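Local coordinates for PGRP-Hd - Peptidoglycan recognition protein homologue (PDB 3EP1) that probably recognises bacterial peptidoglycan in innate immune defence, at residues A26-P36 against H109-G120. Numbering follows the deposited sequence.
Sequences ADEIFLWQTGP and HSIGVAVIGDFG
The F30 ring turns its CD2-CE2 edge to S110, whose OG lies near the ring plane, 3.3 Å from F30 CD2; that hydroxyl is held by the backbone O of R106. At the F119 ring, the edge receives Q33 CB near its plane, with V115 O in plane as well, while L128 of helix 126-141 also touches this side chain. Beyond CB, Q33 places CG between its backbone N and carbonyl carbon (chi1 79°) and then runs extended, which carries the carboxamide across to the turn, where OE1 accepts F119 N at 2.9 Å in a nearly straight bond (170°). D118 tightens the same turn: its OD1 takes G120 N at 3.0 Å, an Asx turn, from above the carboxylate plane. With alanine in place of D118, G120 N would probably lose this acceptor, and the turn that presents F119 N to Q33 would be less firmly set. Next to it, T34 OG1 accepts G117 N at 3.0 Å and also bonds T38 OG1, and G35 N reaches G117 O weakly; backbone angles at G35 and G117 suit only glycine. Upstream the two strands run parallel, their axes 28° apart, through alternating backbone bonds such as V113 N to F30 O (3.0 Å) and V115 N to W32 O (2.7 Å). I29, L31, V113 and V115 share one face: I29 CG2 lies beside V113 CG2 (3.9 Å), and the L31 and V115 side chains cross at about a right angle, CD2 3.8 Å from CG1. Helix 126-141 covers this face with L132 on L31, L135 on V113 and L128 on V115, while I29 meets A149 and L151 of strand 149-152. E28, F30, W32 and A114 occupy the other face, where R106 and R152 pair with the E28 carboxylate. Strands 26-33 and 110-115 are an adjacent parallel pair inside the five-stranded mixed sheet, consistent with the amidase-like fold of peptidoglycan recognition proteins.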
loop_
_atom_site.group_PDB
_atom_site.type_symbol
_atom_site.label_atom_id
_atom_site.label_comp_id
_atom_site.label_asym_id
_atom_site.label_seq_id
_atom_site.Cartn_x
_atom_site.Cartn_y
_atom_site.Cartn_z
ATOM N N ALA A 26 -1.080 -8.123 11.805
ATOM C CA ALA A 26 -1.032 -7.358 13.034
ATOM C C ALA A 26 -2.419 -6.765 13.127
ATOM O O ALA A 26 -2.957 -6.285 12.129
ATOM C CB ALA A 26 0.020 -6.262 12.938
ATOM N N ASP A 27 -3.012 -6.823 14.312
ATOM C CA ASP A 27 -4.339 -6.290 14.484
ATOM C C ASP A 27 -4.331 -4.948 15.190
ATOM O O ASP A 27 -5.381 -4.348 15.396
ATOM C CB ASP A 27 -5.233 -7.308 15.208
ATOM C CG ASP A 27 -4.691 -7.717 16.564
ATOM O OD1 ASP A 27 -3.485 -8.009 16.681
ATOM O OD2 ASP A 27 -5.486 -7.768 17.516
ATOM N N GLU A 28 -3.145 -4.464 15.550
ATOM C CA GLU A 28 -3.057 -3.158 16.197
ATOM C C GLU A 28 -1.765 -2.384 15.914
ATOM O O GLU A 28 -0.688 -2.959 15.777
ATOM C CB GLU A 28 -3.300 -3.285 17.710
ATOM C CG GLU A 28 -2.399 -4.256 18.450
ATOM C CD GLU A 28 -2.983 -4.645 19.799
ATOM O OE1 GLU A 28 -2.343 -5.417 20.542
ATOM O OE2 GLU A 28 -4.096 -4.173 20.107
ATOM N N ILE A 29 -1.898 -1.068 15.805
ATOM C CA ILE A 29 -0.764 -0.191 15.534
ATOM C C ILE A 29 -0.467 0.679 16.751
ATOM O O ILE A 29 -1.325 1.436 17.203
ATOM C CB ILE A 29 -1.045 0.747 14.333
ATOM C CG1 ILE A 29 -1.190 -0.056 13.036
ATOM C CG2 ILE A 29 0.084 1.749 14.190
ATOM C CD1 ILE A 29 -2.441 -0.893 12.933
ATOM N N PHE A 30 0.745 0.574 17.281
ATOM C CA PHE A 30 1.127 1.372 18.442
ATOM C C PHE A 30 1.916 2.600 18.022
ATOM O O PHE A 30 2.949 2.483 17.370
ATOM C CB PHE A 30 1.951 0.526 19.419
ATOM C CG PHE A 30 1.153 -0.540 20.105
ATOM C CD1 PHE A 30 0.109 -0.197 20.966
ATOM C CD2 PHE A 30 1.410 -1.884 19.865
ATOM C CE1 PHE A 30 -0.668 -1.178 21.574
ATOM C CE2 PHE A 30 0.636 -2.878 20.469
ATOM C CZ PHE A 30 -0.405 -2.522 21.324
ATOM N N LEU A 31 1.423 3.777 18.408
ATOM C CA LEU A 31 2.067 5.043 18.066
ATOM C C LEU A 31 2.958 5.607 19.164
ATOM O O LEU A 31 2.521 5.796 20.301
ATOM C CB LEU A 31 1.015 6.094 17.694
ATOM C CG LEU A 31 0.583 6.207 16.227
ATOM C CD1 LEU A 31 -0.396 7.360 16.082
ATOM C CD2 LEU A 31 1.790 6.456 15.337
ATOM N N TRP A 32 4.210 5.871 18.813
ATOM C CA TRP A 32 5.189 6.425 19.745
ATOM C C TRP A 32 5.883 7.600 19.100
ATOM O O TRP A 32 6.186 7.559 17.918
ATOM C CB TRP A 32 6.263 5.402 20.096
ATOM C CG TRP A 32 5.799 4.270 20.914
ATOM C CD1 TRP A 32 5.143 3.156 20.485
ATOM C CD2 TRP A 32 5.978 4.118 22.326
ATOM N NE1 TRP A 32 4.906 2.313 21.541
ATOM C CE2 TRP A 32 5.406 2.878 22.685
ATOM C CE3 TRP A 32 6.569 4.910 23.323
ATOM C CZ2 TRP A 32 5.407 2.405 24.001
ATOM C CZ3 TRP A 32 6.572 4.441 24.631
ATOM C CH2 TRP A 32 5.994 3.197 24.957
ATOM N N GLN A 33 6.143 8.639 19.880
ATOM C CA GLN A 33 6.831 9.813 19.368
ATOM C C GLN A 33 8.295 9.674 19.776
ATOM O O GLN A 33 8.583 9.141 20.852
ATOM C CB GLN A 33 6.257 11.079 19.997
ATOM C CG GLN A 33 6.761 11.339 21.407
ATOM C CD GLN A 33 6.141 12.564 22.040
ATOM O OE1 GLN A 33 6.107 13.636 21.443
ATOM N NE2 GLN A 33 5.654 12.411 23.264
ATOM N N THR A 34 9.218 10.133 18.933
ATOM C CA THR A 34 10.629 10.046 19.290
ATOM C C THR A 34 10.958 11.086 20.363
ATOM O O THR A 34 11.997 11.017 21.024
ATOM C CB THR A 34 11.546 10.201 18.056
ATOM O OG1 THR A 34 11.290 11.443 17.393
ATOM C CG2 THR A 34 11.302 9.050 17.093
ATOM N N GLY A 35 10.061 12.048 20.539
ATOM C CA GLY A 35 10.240 13.040 21.581
ATOM C C GLY A 35 10.823 14.391 21.233
ATOM O O GLY A 35 11.417 14.585 20.169
ATOM N N PRO A 36 10.649 15.363 22.138
ATOM C CA PRO A 36 11.160 16.724 21.951
ATOM C C PRO A 36 12.686 16.684 21.901
ATOM O O PRO A 36 13.317 17.500 21.235
ATOM C CB PRO A 36 10.632 17.458 23.183
ATOM C CG PRO A 36 10.634 16.375 24.231
ATOM C CD PRO A 36 10.023 15.217 23.465
ATOM N N HIS A 109 1.864 -9.237 18.068
ATOM C CA HIS A 109 0.886 -9.148 16.990
ATOM C C HIS A 109 0.490 -7.716 16.672
ATOM O O HIS A 109 -0.683 -7.401 16.543
ATOM C CB HIS A 109 -0.353 -9.979 17.344
ATOM C CG HIS A 109 -0.043 -11.404 17.690
ATOM N ND1 HIS A 109 0.373 -12.327 16.753
ATOM C CD2 HIS A 109 -0.033 -12.051 18.882
ATOM C CE1 HIS A 109 0.629 -13.478 17.350
ATOM N NE2 HIS A 109 0.392 -13.339 18.642
ATOM N N SER A 110 1.481 -6.844 16.534
ATOM C CA SER A 110 1.200 -5.450 16.232
ATOM C C SER A 110 2.338 -4.831 15.443
ATOM O O SER A 110 3.374 -5.453 15.219
ATOM C CB SER A 110 1.031 -4.660 17.518
ATOM O OG SER A 110 2.287 -4.566 18.166
ATOM N N ILE A 111 2.123 -3.584 15.045
ATOM C CA ILE A 111 3.100 -2.813 14.299
ATOM C C ILE A 111 3.432 -1.553 15.102
ATOM O O ILE A 111 2.543 -0.826 15.538
ATOM C CB ILE A 111 2.541 -2.425 12.918
ATOM C CG1 ILE A 111 2.500 -3.657 12.023
ATOM C CG2 ILE A 111 3.389 -1.341 12.286
ATOM C CD1 ILE A 111 3.863 -4.205 11.698
ATOM N N GLY A 112 4.716 -1.319 15.318
ATOM C CA GLY A 112 5.129 -0.150 16.063
ATOM C C GLY A 112 5.564 0.928 15.098
ATOM O O GLY A 112 6.428 0.702 14.260
ATOM N N VAL A 113 4.948 2.095 15.205
ATOM C CA VAL A 113 5.280 3.206 14.337
ATOM C C VAL A 113 5.736 4.389 15.177
ATOM O O VAL A 113 5.029 4.835 16.070
ATOM C CB VAL A 113 4.070 3.655 13.490
ATOM C CG1 VAL A 113 4.479 4.805 12.587
ATOM C CG2 VAL A 113 3.538 2.503 12.658
ATOM N N ALA A 114 6.928 4.886 14.895
ATOM C CA ALA A 114 7.454 6.032 15.620
ATOM C C ALA A 114 7.237 7.272 14.771
ATOM O O ALA A 114 7.462 7.238 13.559
ATOM C CB ALA A 114 8.937 5.855 15.891
ATOM N N VAL A 115 6.773 8.352 15.398
ATOM C CA VAL A 115 6.573 9.614 14.691
ATOM C C VAL A 115 7.684 10.548 15.167
ATOM O O VAL A 115 7.820 10.837 16.360
ATOM C CB VAL A 115 5.162 10.212 14.951
ATOM C CG1 VAL A 115 4.114 9.304 14.330
ATOM C CG2 VAL A 115 4.906 10.380 16.443
ATOM N N ILE A 116 8.487 11.002 14.216
ATOM C CA ILE A 116 9.639 11.829 14.513
ATOM C C ILE A 116 9.362 13.261 14.937
ATOM O O ILE A 116 9.071 14.119 14.115
ATOM C CB ILE A 116 10.608 11.805 13.318
ATOM C CG1 ILE A 116 10.882 10.347 12.920
ATOM C CG2 ILE A 116 11.898 12.502 13.686
ATOM C CD1 ILE A 116 11.799 10.159 11.724
ATOM N N GLY A 117 9.478 13.510 16.237
ATOM C CA GLY A 117 9.244 14.842 16.763
ATOM C C GLY A 117 8.627 14.848 18.147
ATOM O O GLY A 117 8.558 13.812 18.806
ATOM N N ASP A 118 8.194 16.033 18.582
ATOM C CA ASP A 118 7.556 16.235 19.889
ATOM C C ASP A 118 6.165 16.744 19.600
ATOM O O ASP A 118 5.997 17.793 18.975
ATOM C CB ASP A 118 8.334 17.264 20.742
ATOM C CG ASP A 118 7.520 17.804 21.951
ATOM O OD1 ASP A 118 6.728 17.041 22.564
ATOM O OD2 ASP A 118 7.691 19.004 22.298
ATOM N N PHE A 119 5.170 15.991 20.054
ATOM C CA PHE A 119 3.783 16.348 19.828
ATOM C C PHE A 119 3.052 16.498 21.151
ATOM O O PHE A 119 1.862 16.215 21.267
ATOM C CB PHE A 119 3.140 15.286 18.935
ATOM C CG PHE A 119 3.865 15.104 17.630
ATOM C CD1 PHE A 119 3.845 16.110 16.661
ATOM C CD2 PHE A 119 4.662 13.985 17.410
ATOM C CE1 PHE A 119 4.613 16.008 15.502
ATOM C CE2 PHE A 119 5.433 13.877 16.254
ATOM C CZ PHE A 119 5.410 14.891 15.301
ATOM N N GLY A 120 3.785 16.957 22.157
ATOM C CA GLY A 120 3.183 17.160 23.459
ATOM C C GLY A 120 2.259 18.366 23.431
ATOM O O GLY A 120 1.220 18.379 24.098
#